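Local atomic coordinates of pyocin S8 (Pseudomonas aeruginosa, PDB entry 6W0V), a protein that acts as a bacteriocin whose H-N-H nuclease domain, the part present here, probably cuts DNA and is bound by a cognate immunity protein. Residues G15-G20 and P28-I33; Q32-L37 and Y109-L114; Q51-V56 and L78-P83; A95-V100 and K120-V125. The protein carries 1 engineered substitution. One frame throughout, in Å; residues are numbered along the deposited sequence.

Contact 1: G15-G20 and P28-I33; sequences GNWLAG and PIPSQI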
loop_
_atom_site.group_PDB
_atom_site.type_symbol
_atom_site.label_atom_id
_atom_site.label_comp_id
_atom_site.label_asym_id
_atom_site.label_seq_id
_atom_site.Cartn_x
_atom_site.Cartn_y
_atom_site.Cartn_z
ATOM N N GLY A 15 -8.286 -4.476 16.541
ATOM C CA GLY A 15 -9.072 -4.792 15.338
ATOM C C GLY A 15 -8.487 -4.146 14.095
ATOM O O GLY A 15 -7.246 -3.979 14.023
ATOM N N ASN A 16 -9.355 -3.794 13.147
ATOM C CA ASN A 16 -8.951 -3.414 11.773
ATOM C C ASN A 16 -8.466 -1.973 11.807
ATOM O O ASN A 16 -9.272 -1.033 11.669
ATOM C CB ASN A 16 -10.060 -3.609 10.749
ATOM C CG ASN A 16 -9.523 -3.562 9.334
ATOM O OD1 ASN A 16 -8.527 -2.898 9.060
ATOM N ND2 ASN A 16 -10.176 -4.273 8.433
ATOM N N TRP A 17 -7.171 -1.835 12.015
ATOM C CA TRP A 17 -6.542 -0.532 12.304
ATOM C C TRP A 17 -6.927 0.478 11.223
ATOM O O TRP A 17 -7.382 1.575 11.568
ATOM C CB TRP A 17 -5.039 -0.739 12.404
ATOM C CG TRP A 17 -4.274 0.534 12.371
ATOM C CD1 TRP A 17 -4.542 1.691 13.044
ATOM C CD2 TRP A 17 -3.076 0.756 11.625
ATOM N NE1 TRP A 17 -3.591 2.626 12.750
ATOM C CE2 TRP A 17 -2.679 2.082 11.887
ATOM C CE3 TRP A 17 -2.316 -0.035 10.757
ATOM C CZ2 TRP A 17 -1.537 2.628 11.318
ATOM C CZ3 TRP A 17 -1.192 0.515 10.189
ATOM C CH2 TRP A 17 -0.807 1.826 10.476
ATOM N N LEU A 18 -6.762 0.123 9.950
ATOM C CA LEU A 18 -6.897 1.105 8.846
ATOM C C LEU A 18 -8.346 1.210 8.377
ATOM O O LEU A 18 -8.594 2.048 7.496
ATOM C CB LEU A 18 -5.975 0.704 7.698
ATOM C CG LEU A 18 -4.488 0.808 8.004
ATOM C CD1 LEU A 18 -3.682 0.670 6.733
ATOM C CD2 LEU A 18 -4.165 2.121 8.703
ATOM N N ALA A 19 -9.277 0.457 8.962
ATOM C CA ALA A 19 -10.721 0.610 8.663
ATOM C C ALA A 19 -11.086 2.097 8.754
ATOM O O ALA A 19 -11.806 2.580 7.864
ATOM C CB ALA A 19 -11.558 -0.232 9.591
ATOM N N GLY A 20 -10.568 2.798 9.766
ATOM C CA GLY A 20 -10.876 4.218 10.030
ATOM C C GLY A 20 -10.054 5.174 9.178
ATOM O O GLY A 20 -10.342 6.388 9.225
ATOM N N PRO A 28 -4.917 6.945 14.309
ATOM C CA PRO A 28 -3.644 7.206 14.950
ATOM C C PRO A 28 -2.691 6.048 14.656
ATOM O O PRO A 28 -3.085 5.008 14.133
ATOM C CB PRO A 28 -4.009 7.287 16.431
ATOM C CG PRO A 28 -5.193 6.350 16.552
ATOM C CD PRO A 28 -5.964 6.539 15.262
ATOM N N ILE A 29 -1.434 6.265 14.969
ATOM C CA ILE A 29 -0.385 5.226 14.850
ATOM C C ILE A 29 -0.574 4.292 16.025
ATOM O O ILE A 29 -0.686 4.733 17.159
ATOM C CB ILE A 29 1.006 5.870 14.845
ATOM C CG1 ILE A 29 1.108 6.956 13.771
ATOM C CG2 ILE A 29 2.087 4.813 14.712
ATOM C CD1 ILE A 29 0.335 6.653 12.491
ATOM N N PRO A 30 -0.659 2.973 15.791
ATOM C CA PRO A 30 -0.806 2.028 16.885
ATOM C C PRO A 30 0.381 2.179 17.837
ATOM O O PRO A 30 1.509 2.315 17.383
ATOM C CB PRO A 30 -0.808 0.663 16.202
ATOM C CG PRO A 30 -1.232 0.972 14.785
ATOM C CD PRO A 30 -0.624 2.322 14.476
ATOM N N SER A 31 0.095 2.144 19.128
ATOM C CA SER A 31 1.123 2.287 20.179
ATOM C C SER A 31 2.251 1.273 19.959
ATOM O O SER A 31 3.411 1.650 20.150
ATOM C CB SER A 31 0.512 2.181 21.536
ATOM O OG SER A 31 -0.199 0.971 21.682
ATOM N N GLN A 32 1.942 0.045 19.531
ATOM C CA GLN A 32 2.982 -1.003 19.360
ATOM C C GLN A 32 3.878 -0.629 18.175
ATOM O O GLN A 32 5.030 -1.082 18.140
ATOM C CB GLN A 32 2.371 -2.389 19.177
ATOM C CG GLN A 32 1.611 -2.564 17.874
ATOM C CD GLN A 32 0.142 -2.260 18.006
ATOM O OE1 GLN A 32 -0.261 -1.315 18.676
ATOM N NE2 GLN A 32 -0.674 -3.073 17.355
ATOM N N ILE A 33 3.357 0.147 17.227
ATOM C CA ILE A 33 4.150 0.659 16.075
ATOM C C ILE A 33 4.980 1.838 16.578
ATOM O O ILE A 33 6.182 1.862 16.310
ATOM C CB ILE A 33 3.236 1.022 14.894
ATOM C CG1 ILE A 33 2.491 -0.217 14.393
ATOM C CG2 ILE A 33 4.021 1.682 13.775
ATOM C CD1 ILE A 33 3.405 -1.376 14.090
#
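Pro28 meets Trp17 through its backbone: the carbonyl O accepts a hydrogen bond from Trp17 NE1 at 2.8 Å. The N-H points almost straight at the oxygen (160°), and the oxygen lies close to the plane of the indole, at its edge, so the only polar atom of a buried side chain is satisfied by the chain leaving the short strand 27-28. Ile29 starts its side chain away from the indole and packs instead on Phe52 of helix 45-57, on Ile111 and on Leu114.

Pro30 then turns back to Trp17. Its CG stands over the five-membered ring, 3.5 Å from the centroid and only 13° off the normal, a CH-pi contact, while CD reaches across to the six-membered ring and comes within 3.3 Å of Trp17 CZ2. The indole can take this place because its CG is anti to the backbone N (chi1 166°), which carries the ring outward from the 15-20 loop. In the colicin/pyocin DNase domain described here, the tryptophan thus ties an irregular N-terminal loop to the start of helix 31-37, with Pro30 at the N-cap. The neighbour of Trp17 closes the sandwich: Leu18 CD2 sits 3.3 Å above the other indole face, over its centre.

Beyond the proline the chain coils into the helix. Ile33 N makes a weak hydrogen bond to Pro30 O (2.9 Å), and the Ile33 side chain joins Leu62 of helix 60-63, a residue that also touches Trp17 and Pro30.

Contact 2: Q32-L37 and Y109-L114; sequences QIADQL and YDIDNL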
loop_
_atom_site.group_PDB
_atom_site.type_symbol
_atom_site.label_atom_id
_atom_site.label_comp_id
_atom_site.label_asym_id
_atom_site.label_seq_id
_atom_site.Cartn_x
_atom_site.Cartn_y
_atom_site.Cartn_z
ATOM N N GLN A 32 1.942 0.045 19.531
ATOM C CA GLN A 32 2.982 -1.003 19.360
ATOM C C GLN A 32 3.878 -0.629 18.175
ATOM O O GLN A 32 5.030 -1.082 18.140
ATOM C CB GLN A 32 2.371 -2.389 19.177
ATOM C CG GLN A 32 1.611 -2.564 17.874
ATOM C CD GLN A 32 0.142 -2.260 18.006
ATOM O OE1 GLN A 32 -0.261 -1.315 18.676
ATOM N NE2 GLN A 32 -0.674 -3.073 17.355
ATOM N N ILE A 33 3.357 0.147 17.227
ATOM C CA ILE A 33 4.150 0.659 16.075
ATOM C C ILE A 33 4.980 1.838 16.578
ATOM O O ILE A 33 6.182 1.862 16.310
ATOM C CB ILE A 33 3.236 1.022 14.894
ATOM C CG1 ILE A 33 2.491 -0.217 14.393
ATOM C CG2 ILE A 33 4.021 1.682 13.775
ATOM C CD1 ILE A 33 3.405 -1.376 14.090
ATOM N N ALA A 34 4.360 2.756 17.316
ATOM C CA ALA A 34 5.097 3.844 17.990
ATOM C C ALA A 34 6.271 3.210 18.738
ATOM O O ALA A 34 7.389 3.718 18.635
ATOM C CB ALA A 34 4.197 4.623 18.906
ATOM N N ASP A 35 6.036 2.081 19.404
ATOM C CA ASP A 35 7.075 1.384 20.202
ATOM C C ASP A 35 8.294 1.059 19.340
ATOM O O ASP A 35 9.394 1.017 19.887
ATOM C CB ASP A 35 6.529 0.113 20.840
ATOM C CG ASP A 35 5.532 0.380 21.950
ATOM O OD1 ASP A 35 5.514 1.509 22.470
ATOM O OD2 ASP A 35 4.784 -0.541 22.284
ATOM N N GLN A 36 8.097 0.808 18.049
ATOM C CA GLN A 36 9.176 0.360 17.136
ATOM C C GLN A 36 9.882 1.555 16.510
ATOM O O GLN A 36 10.876 1.345 15.811
ATOM C CB GLN A 36 8.598 -0.518 16.026
ATOM C CG GLN A 36 7.913 -1.771 16.547
ATOM C CD GLN A 36 8.814 -2.515 17.500
ATOM O OE1 GLN A 36 10.023 -2.601 17.295
ATOM N NE2 GLN A 36 8.235 -3.034 18.569
ATOM N N LEU A 37 9.381 2.765 16.740
ATOM C CA LEU A 37 9.904 3.956 16.034
ATOM C C LEU A 37 10.411 4.953 17.052
ATOM O O LEU A 37 11.464 5.537 16.807
ATOM C CB LEU A 37 8.790 4.563 15.191
ATOM C CG LEU A 37 8.198 3.614 14.160
ATOM C CD1 LEU A 37 6.930 4.207 13.582
ATOM C CD2 LEU A 37 9.212 3.305 13.071
ATOM N N TYR A 109 8.512 13.746 12.774
ATOM C CA TYR A 109 8.677 12.384 13.325
ATOM C C TYR A 109 7.970 12.257 14.663
ATOM O O TYR A 109 8.250 11.289 15.391
ATOM C CB TYR A 109 10.147 12.031 13.466
ATOM C CG TYR A 109 10.928 12.167 12.195
ATOM C CD1 TYR A 109 10.728 11.291 11.142
ATOM C CD2 TYR A 109 11.857 13.177 12.036
ATOM C CE1 TYR A 109 11.464 11.398 9.981
ATOM C CE2 TYR A 109 12.606 13.297 10.882
ATOM C CZ TYR A 109 12.407 12.402 9.849
ATOM O OH TYR A 109 13.129 12.514 8.704
ATOM N N ASP A 110 7.074 13.187 14.982
ATOM C CA ASP A 110 6.246 12.985 16.185
ATOM C C ASP A 110 5.093 12.087 15.772
ATOM O O ASP A 110 4.209 12.508 15.005
ATOM C CB ASP A 110 5.768 14.241 16.890
ATOM C CG ASP A 110 5.151 13.820 18.210
ATOM O OD1 ASP A 110 4.028 13.347 18.160
ATOM O OD2 ASP A 110 5.845 13.869 19.271
ATOM N N ILE A 111 5.142 10.884 16.312
ATOM C CA ILE A 111 4.178 9.807 16.004
ATOM C C ILE A 111 2.775 10.281 16.369
ATOM O O ILE A 111 1.835 9.922 15.677
ATOM C CB ILE A 111 4.600 8.536 16.743
ATOM C CG1 ILE A 111 5.964 8.067 16.231
ATOM C CG2 ILE A 111 3.543 7.459 16.611
ATOM C CD1 ILE A 111 6.692 7.189 17.188
ATOM N N ASP A 112 2.634 11.098 17.402
ATOM C CA ASP A 112 1.299 11.570 17.838
ATOM C C ASP A 112 0.807 12.656 16.886
ATOM O O ASP A 112 -0.376 13.013 16.966
ATOM C CB ASP A 112 1.346 12.020 19.292
ATOM C CG ASP A 112 1.714 10.864 20.195
ATOM O OD1 ASP A 112 1.171 9.776 19.978
ATOM O OD2 ASP A 112 2.544 11.050 21.079
ATOM N N ASN A 113 1.675 13.135 16.000
ATOM C CA ASN A 113 1.293 14.103 14.948
ATOM C C ASN A 113 0.910 13.356 13.670
ATOM O O ASN A 113 0.661 14.017 12.651
ATOM C CB ASN A 113 2.417 15.090 14.657
ATOM C CG ASN A 113 1.932 16.242 13.812
ATOM O OD1 ASN A 113 0.804 16.700 13.977
ATOM N ND2 ASN A 113 2.765 16.689 12.888
ATOM N N LEU A 114 0.884 12.028 13.715
ATOM C CA LEU A 114 0.651 11.235 12.491
ATOM C C LEU A 114 -0.717 10.585 12.558
ATOM O O LEU A 114 -1.106 10.074 13.608
ATOM C CB LEU A 114 1.733 10.176 12.335
ATOM C CG LEU A 114 3.155 10.720 12.391
ATOM C CD1 LEU A 114 4.143 9.583 12.235
ATOM C CD2 LEU A 114 3.381 11.792 11.335
#
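Ala34 and Ile111 bring their backbones within 6.4 Å of each other, CA to CA, where helix 31-37 passes a short 3-10 segment, 111-113, that leads into strand 114-117. This is the connection between the two strands of the H-N-H (His-Me finger) element, 95-98 and 114-117, and sequence and topology suggest that Asn113 is the N of that motif.

Ile111 does nearly all the work from its side, reaching the helix with both branches. Its CG2, anti to the backbone N, lies 3.7 Å from Ala34 CB. The longer branch, with CG1 beside the backbone N (chi1 -63°), places CD1 between Ala34 CA (3.8 Å) and Leu37 CB (3.9 Å). The isoleucine therefore spans two residues one turn apart, and the small methyl of Ala34 lets the two backbones come close. No hydrogen bond crosses between the segments; the contact is wholly apolar, and all three side chains are buried. Beyond it, Leu37 continues to Phe48 and Phe52 of helix 45-57, and Ile111 is also touched by Ala6.

Most polar side-chain ends of 109-114 bond elsewhere. Asp110 OD2 bonds to Thr7 OG1 and Asp112 OD2 to Asn9 N, with a weak bond from Gly10 N to Asp112 OD1, while Asn113 ND2 bonds to Ala107 O. The turn that presents Ile111 is itself held by two backbone bonds: Asn113 N reaches Asp110 O at 2.8 Å, and Leu114 N reaches Ile111 O at 3.0 Å.

Contact 3: Q51-V56 and L78-P83; sequences QFWVAV and LSPFTP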
loop_
_atom_site.group_PDB
_atom_site.type_symbol
_atom_site.label_atom_id
_atom_site.label_comp_id
_atom_site.label_asym_id
_atom_site.label_seq_id
_atom_site.Cartn_x
_atom_site.Cartn_y
_atom_site.Cartn_z
ATOM N N GLN A 51 10.300 2.274 7.931
ATOM C CA GLN A 51 10.393 1.538 9.201
ATOM C C GLN A 51 8.990 1.402 9.769
ATOM O O GLN A 51 8.699 0.406 10.405
ATOM C CB GLN A 51 11.337 2.260 10.141
ATOM C CG GLN A 51 12.758 2.235 9.618
ATOM C CD GLN A 51 13.726 2.632 10.694
ATOM O OE1 GLN A 51 13.543 2.282 11.856
ATOM N NE2 GLN A 51 14.737 3.393 10.303
ATOM N N PHE A 52 8.160 2.403 9.532
ATOM C CA PHE A 52 6.751 2.411 9.964
ATOM C C PHE A 52 6.062 1.188 9.366
ATOM O O PHE A 52 5.518 0.339 10.083
ATOM C CB PHE A 52 6.136 3.726 9.512
ATOM C CG PHE A 52 4.684 3.871 9.825
ATOM C CD1 PHE A 52 3.728 3.238 9.052
ATOM C CD2 PHE A 52 4.284 4.652 10.892
ATOM C CE1 PHE A 52 2.390 3.403 9.340
ATOM C CE2 PHE A 52 2.947 4.820 11.176
ATOM C CZ PHE A 52 2.003 4.190 10.403
ATOM N N TRP A 53 6.119 1.092 8.055
ATOM C CA TRP A 53 5.381 0.006 7.380
ATOM C C TRP A 53 6.049 -1.325 7.661
ATOM O O TRP A 53 5.326 -2.306 7.765
ATOM C CB TRP A 53 5.255 0.288 5.899
ATOM C CG TRP A 53 4.292 1.398 5.678
ATOM C CD1 TRP A 53 4.558 2.608 5.126
ATOM C CD2 TRP A 53 2.919 1.433 6.088
ATOM N NE1 TRP A 53 3.434 3.376 5.117
ATOM C CE2 TRP A 53 2.409 2.683 5.698
ATOM C CE3 TRP A 53 2.055 0.521 6.695
ATOM C CZ2 TRP A 53 1.079 3.040 5.895
ATOM C CZ3 TRP A 53 0.746 0.878 6.902
ATOM C CH2 TRP A 53 0.266 2.123 6.511
ATOM N N VAL A 54 7.366 -1.353 7.788
ATOM C CA VAL A 54 8.069 -2.596 8.188
ATOM C C VAL A 54 7.539 -3.022 9.548
ATOM O O VAL A 54 7.274 -4.195 9.747
ATOM C CB VAL A 54 9.589 -2.412 8.197
ATOM C CG1 VAL A 54 10.296 -3.523 8.948
ATOM C CG2 VAL A 54 10.113 -2.290 6.783
ATOM N N ALA A 55 7.393 -2.085 10.471
ATOM C CA ALA A 55 6.916 -2.393 11.827
ATOM C C ALA A 55 5.492 -2.930 11.725
ATOM O O ALA A 55 5.174 -3.879 12.426
ATOM C CB ALA A 55 7.002 -1.166 12.685
ATOM N N VAL A 56 4.672 -2.319 10.875
ATOM C CA VAL A 56 3.267 -2.761 10.692
ATOM C C VAL A 56 3.316 -4.197 10.183
ATOM O O VAL A 56 2.632 -5.052 10.761
ATOM C CB VAL A 56 2.497 -1.843 9.734
ATOM C CG1 VAL A 56 1.144 -2.433 9.384
ATOM C CG2 VAL A 56 2.335 -0.451 10.306
ATOM N N LEU A 78 7.331 -0.411 2.015
ATOM C CA LEU A 78 6.496 0.272 1.011
ATOM C C LEU A 78 5.089 0.441 1.554
ATOM O O LEU A 78 4.544 -0.493 2.160
ATOM C CB LEU A 78 6.458 -0.550 -0.270
ATOM C CG LEU A 78 7.824 -0.938 -0.806
ATOM C CD1 LEU A 78 7.664 -1.802 -2.039
ATOM C CD2 LEU A 78 8.659 0.291 -1.113
ATOM N N SER A 79 4.543 1.628 1.354
ATOM C CA SER A 79 3.184 1.983 1.798
ATOM C C SER A 79 2.224 1.030 1.124
ATOM O O SER A 79 2.295 0.836 -0.077
ATOM C CB SER A 79 2.858 3.379 1.466
ATOM O OG SER A 79 3.854 4.227 2.001
ATOM N N PRO A 80 1.328 0.410 1.896
ATOM C CA PRO A 80 0.324 -0.448 1.297
ATOM C C PRO A 80 -0.620 0.396 0.442
ATOM O O PRO A 80 -0.949 1.519 0.746
ATOM C CB PRO A 80 -0.402 -1.090 2.472
ATOM C CG PRO A 80 -0.164 -0.139 3.618
ATOM C CD PRO A 80 1.178 0.507 3.347
ATOM N N PHE A 81 -1.062 -0.196 -0.649
ATOM C CA PHE A 81 -2.141 0.375 -1.458
ATOM C C PHE A 81 -3.417 0.334 -0.650
ATOM O O PHE A 81 -3.670 -0.651 0.067
ATOM C CB PHE A 81 -2.327 -0.456 -2.714
ATOM C CG PHE A 81 -1.277 -0.187 -3.743
ATOM C CD1 PHE A 81 -0.025 -0.758 -3.641
ATOM C CD2 PHE A 81 -1.533 0.680 -4.789
ATOM C CE1 PHE A 81 0.946 -0.489 -4.589
ATOM C CE2 PHE A 81 -0.558 0.948 -5.733
ATOM C CZ PHE A 81 0.681 0.369 -5.625
ATOM N N THR A 82 -4.215 1.369 -0.809
ATOM C CA THR A 82 -5.583 1.387 -0.276
ATOM C C THR A 82 -6.447 0.666 -1.282
ATOM O O THR A 82 -6.061 0.506 -2.443
ATOM C CB THR A 82 -6.115 2.802 -0.068
ATOM O OG1 THR A 82 -6.371 3.403 -1.328
ATOM C CG2 THR A 82 -5.137 3.667 0.684
ATOM N N PRO A 83 -7.663 0.277 -0.876
ATOM C CA PRO A 83 -8.650 -0.139 -1.855
ATOM C C PRO A 83 -8.774 0.994 -2.871
ATOM O O PRO A 83 -8.610 2.160 -2.542
ATOM C CB PRO A 83 -9.928 -0.348 -1.047
ATOM C CG PRO A 83 -9.418 -0.625 0.345
ATOM C CD PRO A 83 -8.176 0.232 0.500
HETATM O O HOH W 1 2.643 5.809 3.732
#
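The loop 78-83, a surface recognised by the immunity protein, is backed by helix 45-57, with Trp53 lying flat beneath Ser79 and Pro80. Trp53 has CG anti to its carbonyl carbon (chi1 -72°), and its indole faces the loop. Pro80 CD rests over the six-membered ring, the proline crossing the indole at about a right angle. Ser79 CA stands over the five-membered ring, 3.8 Å from its centroid, so two successive residues make CH-pi contacts with the same face. On the opposite face Phe52 CD1 lies 3.5 Å above the plane: the phenyl ring of the preceding helical residue meets the indole by its edge.

At the indole rim a water bridges the segments. It accepts from Trp53 NE1 at 2.9 Å, near the ring plane, and donates to Ser79 OG at 2.6 Å. The serine hydroxyl also bonds to Glu27 of the immunity protein, whose Arg30 takes Ser79 O, and Phe81 stacks on Phe51 of that chain. The indole thus packs under an extended loop that also forms part of the interface of a colicin-type DNase with its immunity protein.

Contact 4: A95-V100 and K120-V125; sequences AIHHVV and KMHIQV. Engineered in segment 95-100: Ala95 (natural residue Glu).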
loop_
_atom_site.group_PDB
_atom_site.type_symbol
_atom_site.label_atom_id
_atom_site.label_comp_id
_atom_site.label_asym_id
_atom_site.label_seq_id
_atom_site.Cartn_x
_atom_site.Cartn_y
_atom_site.Cartn_z
ATOM N N ALA A 95 -1.610 6.966 3.355
ATOM C CA ALA A 95 -0.808 8.172 3.595
ATOM C C ALA A 95 -0.581 8.270 5.094
ATOM O O ALA A 95 -1.497 7.990 5.864
ATOM C CB ALA A 95 -1.512 9.375 3.051
ATOM N N ILE A 96 0.642 8.582 5.479
ATOM C CA ILE A 96 0.917 8.996 6.872
ATOM C C ILE A 96 0.820 10.513 6.872
ATOM O O ILE A 96 1.660 11.142 6.232
ATOM C CB ILE A 96 2.281 8.483 7.329
ATOM C CG1 ILE A 96 2.376 6.964 7.202
ATOM C CG2 ILE A 96 2.553 8.964 8.738
ATOM C CD1 ILE A 96 3.770 6.435 7.347
ATOM N N HIS A 97 -0.231 11.033 7.487
ATOM C CA HIS A 97 -0.580 12.468 7.458
ATOM C C HIS A 97 -0.017 13.119 8.709
ATOM O O HIS A 97 -0.162 12.550 9.793
ATOM C CB HIS A 97 -2.089 12.648 7.382
ATOM C CG HIS A 97 -2.490 14.071 7.491
ATOM N ND1 HIS A 97 -2.124 15.003 6.540
ATOM C CD2 HIS A 97 -3.206 14.725 8.428
ATOM C CE1 HIS A 97 -2.615 16.175 6.883
ATOM N NE2 HIS A 97 -3.276 16.030 8.038
ATOM N N HIS A 98 0.611 14.270 8.534
ATOM C CA HIS A 98 1.033 15.145 9.649
ATOM C C HIS A 98 -0.150 16.021 10.028
ATOM O O HIS A 98 -0.523 16.876 9.211
ATOM C CB HIS A 98 2.248 15.942 9.232
ATOM C CG HIS A 98 3.438 15.066 9.153
ATOM N ND1 HIS A 98 3.824 14.465 7.983
ATOM C CD2 HIS A 98 4.295 14.659 10.109
ATOM C CE1 HIS A 98 4.907 13.750 8.214
ATOM N NE2 HIS A 98 5.220 13.864 9.508
ATOM N N VAL A 99 -0.738 15.761 11.193
ATOM C CA VAL A 99 -1.989 16.426 11.651
ATOM C C VAL A 99 -1.718 17.926 11.714
ATOM O O VAL A 99 -2.486 18.703 11.118
ATOM C CB VAL A 99 -2.466 15.878 13.005
ATOM C CG1 VAL A 99 -3.646 16.672 13.541
ATOM C CG2 VAL A 99 -2.817 14.407 12.895
ATOM N N VAL A 100 -0.658 18.300 12.419
ATOM C CA VAL A 100 -0.087 19.670 12.333
ATOM C C VAL A 100 0.908 19.621 11.182
ATOM O O VAL A 100 1.868 18.830 11.255
ATOM C CB VAL A 100 0.577 20.129 13.642
ATOM C CG1 VAL A 100 1.231 21.491 13.478
ATOM C CG2 VAL A 100 -0.412 20.138 14.795
ATOM N N LYS A 120 -7.994 9.455 -0.451
ATOM C CA LYS A 120 -9.318 10.106 -0.579
ATOM C C LYS A 120 -9.529 11.017 0.628
ATOM O O LYS A 120 -9.958 12.163 0.437
ATOM C CB LYS A 120 -10.427 9.060 -0.668
ATOM C CG LYS A 120 -11.818 9.625 -0.880
ATOM C CD LYS A 120 -12.894 8.569 -0.784
ATOM C CE LYS A 120 -14.268 9.150 -0.520
ATOM N NZ LYS A 120 -14.305 9.961 0.721
ATOM N N MET A 121 -9.234 10.522 1.828
ATOM C CA MET A 121 -9.373 11.330 3.062
ATOM C C MET A 121 -8.241 12.355 3.105
ATOM O O MET A 121 -8.509 13.520 3.417
ATOM C CB MET A 121 -9.325 10.456 4.316
ATOM C CG MET A 121 -10.633 9.749 4.597
ATOM S SD MET A 121 -12.091 10.796 4.307
ATOM C CE MET A 121 -11.676 12.240 5.282
ATOM N N HIS A 122 -7.026 11.919 2.790
ATOM C CA HIS A 122 -5.787 12.722 2.927
ATOM C C HIS A 122 -5.894 14.008 2.106
ATOM O O HIS A 122 -5.526 15.077 2.609
ATOM C CB HIS A 122 -4.591 11.885 2.492
ATOM C CG HIS A 122 -3.298 12.519 2.849
ATOM N ND1 HIS A 122 -2.178 12.394 2.069
ATOM C CD2 HIS A 122 -2.957 13.298 3.896
ATOM C CE1 HIS A 122 -1.182 13.049 2.632
ATOM N NE2 HIS A 122 -1.637 13.621 3.752
ATOM N N ILE A 123 -6.408 13.901 0.883
ATOM C CA ILE A 123 -6.442 15.019 -0.102
ATOM C C ILE A 123 -7.467 16.069 0.348
ATOM O O ILE A 123 -7.377 17.221 -0.123
ATOM C CB ILE A 123 -6.726 14.449 -1.501
ATOM C CG1 ILE A 123 -6.142 15.324 -2.608
ATOM C CG2 ILE A 123 -8.206 14.167 -1.702
ATOM C CD1 ILE A 123 -5.882 14.562 -3.879
ATOM N N GLN A 124 -8.387 15.693 1.241
ATOM C CA GLN A 124 -9.421 16.604 1.797
ATOM C C GLN A 124 -8.809 17.410 2.946
ATOM O O GLN A 124 -9.487 18.325 3.441
ATOM C CB GLN A 124 -10.659 15.807 2.198
ATOM C CG GLN A 124 -11.291 15.097 1.014
ATOM C CD GLN A 124 -12.542 14.343 1.388
ATOM O OE1 GLN A 124 -12.596 13.118 1.303
ATOM N NE2 GLN A 124 -13.559 15.077 1.807
ATOM N N VAL A 125 -7.570 17.082 3.327
ATOM C CA VAL A 125 -6.668 17.949 4.141
ATOM C C VAL A 125 -5.473 18.336 3.258
ATOM O O VAL A 125 -4.482 18.920 3.695
ATOM C CB VAL A 125 -6.215 17.251 5.437
ATOM C CG1 VAL A 125 -5.938 18.266 6.535
ATOM C CG2 VAL A 125 -7.218 16.210 5.918
#
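His97 and His122 meet rim to rim, bringing His97 ND1 and His122 NE2 to 3.1 Å. Neither ring lies over the other; their planes stand at 72° and the centroids are 5.0 Å apart, with His97 ND1 close to the plane of the His122 imidazole. The two residues belong to the H-N-H element, a beta-beta-alpha finger in which strand 95-98 pairs with strand 114-117 and helix 119-122 follows; in nucleases of this family the finger houses the active site. Both histidines hold CG anti to the backbone N (chi1 174° in His97, -169° in His122), which brings the two rings together between strand 95-98 and the 119-122 helix.

Ala95, an engineered residue that replaces the natural glutamate, completes this inner group. Its CB lies over one face of the His122 ring, 3.2 Å from His122 ND1. Val125, the last residue of this construct, approaches His97 instead, obliquely, with CG1 3.8 Å from His97 NE2.

Further out, the backbones fix these positions. Ala95 and His97 are hydrogen-bonded to Met117 and Arg115 of the adjoining strand, while Ile96, turned the other way, packs against helix 45-57. His98 NE2 is held by Val108 O, and its ring meets that of Trp45. Arg91 touches His122 from a loop. The end of the construct folds into a type I beta turn from His122 to Val125. Gln124 N bonds to Met121 O at 3.1 Å, and the turn closes where Val125 N meets His122 O at 3.0 Å.

How the contacts relate
Contacts 1 to 3 are buried, whereas contact 4 is partly exposed. Contacts 1 and 2 share helix 31-37, approached at its start by an indole and farther along by an isoleucine. Helix 45-57 joins the group: Ile33, common to both, packs on Ala55 and Val56, Trp17 also touches Val56, Leu37 of contact 2 lies against Gln51, and Phe52 meets Ile96 of contact 4. Chemistry follows place. Aliphatic packing serves contact 2. Tryptophan-proline CH-pi packing serves contacts 1 and 3, but the indole N-H goes straight to a carbonyl in contact 1 and to a bridging water in contact 3. Imidazoles gather in contact 4, whose 95-100 segment is hydrogen-bonded to Asn113 of contact 2.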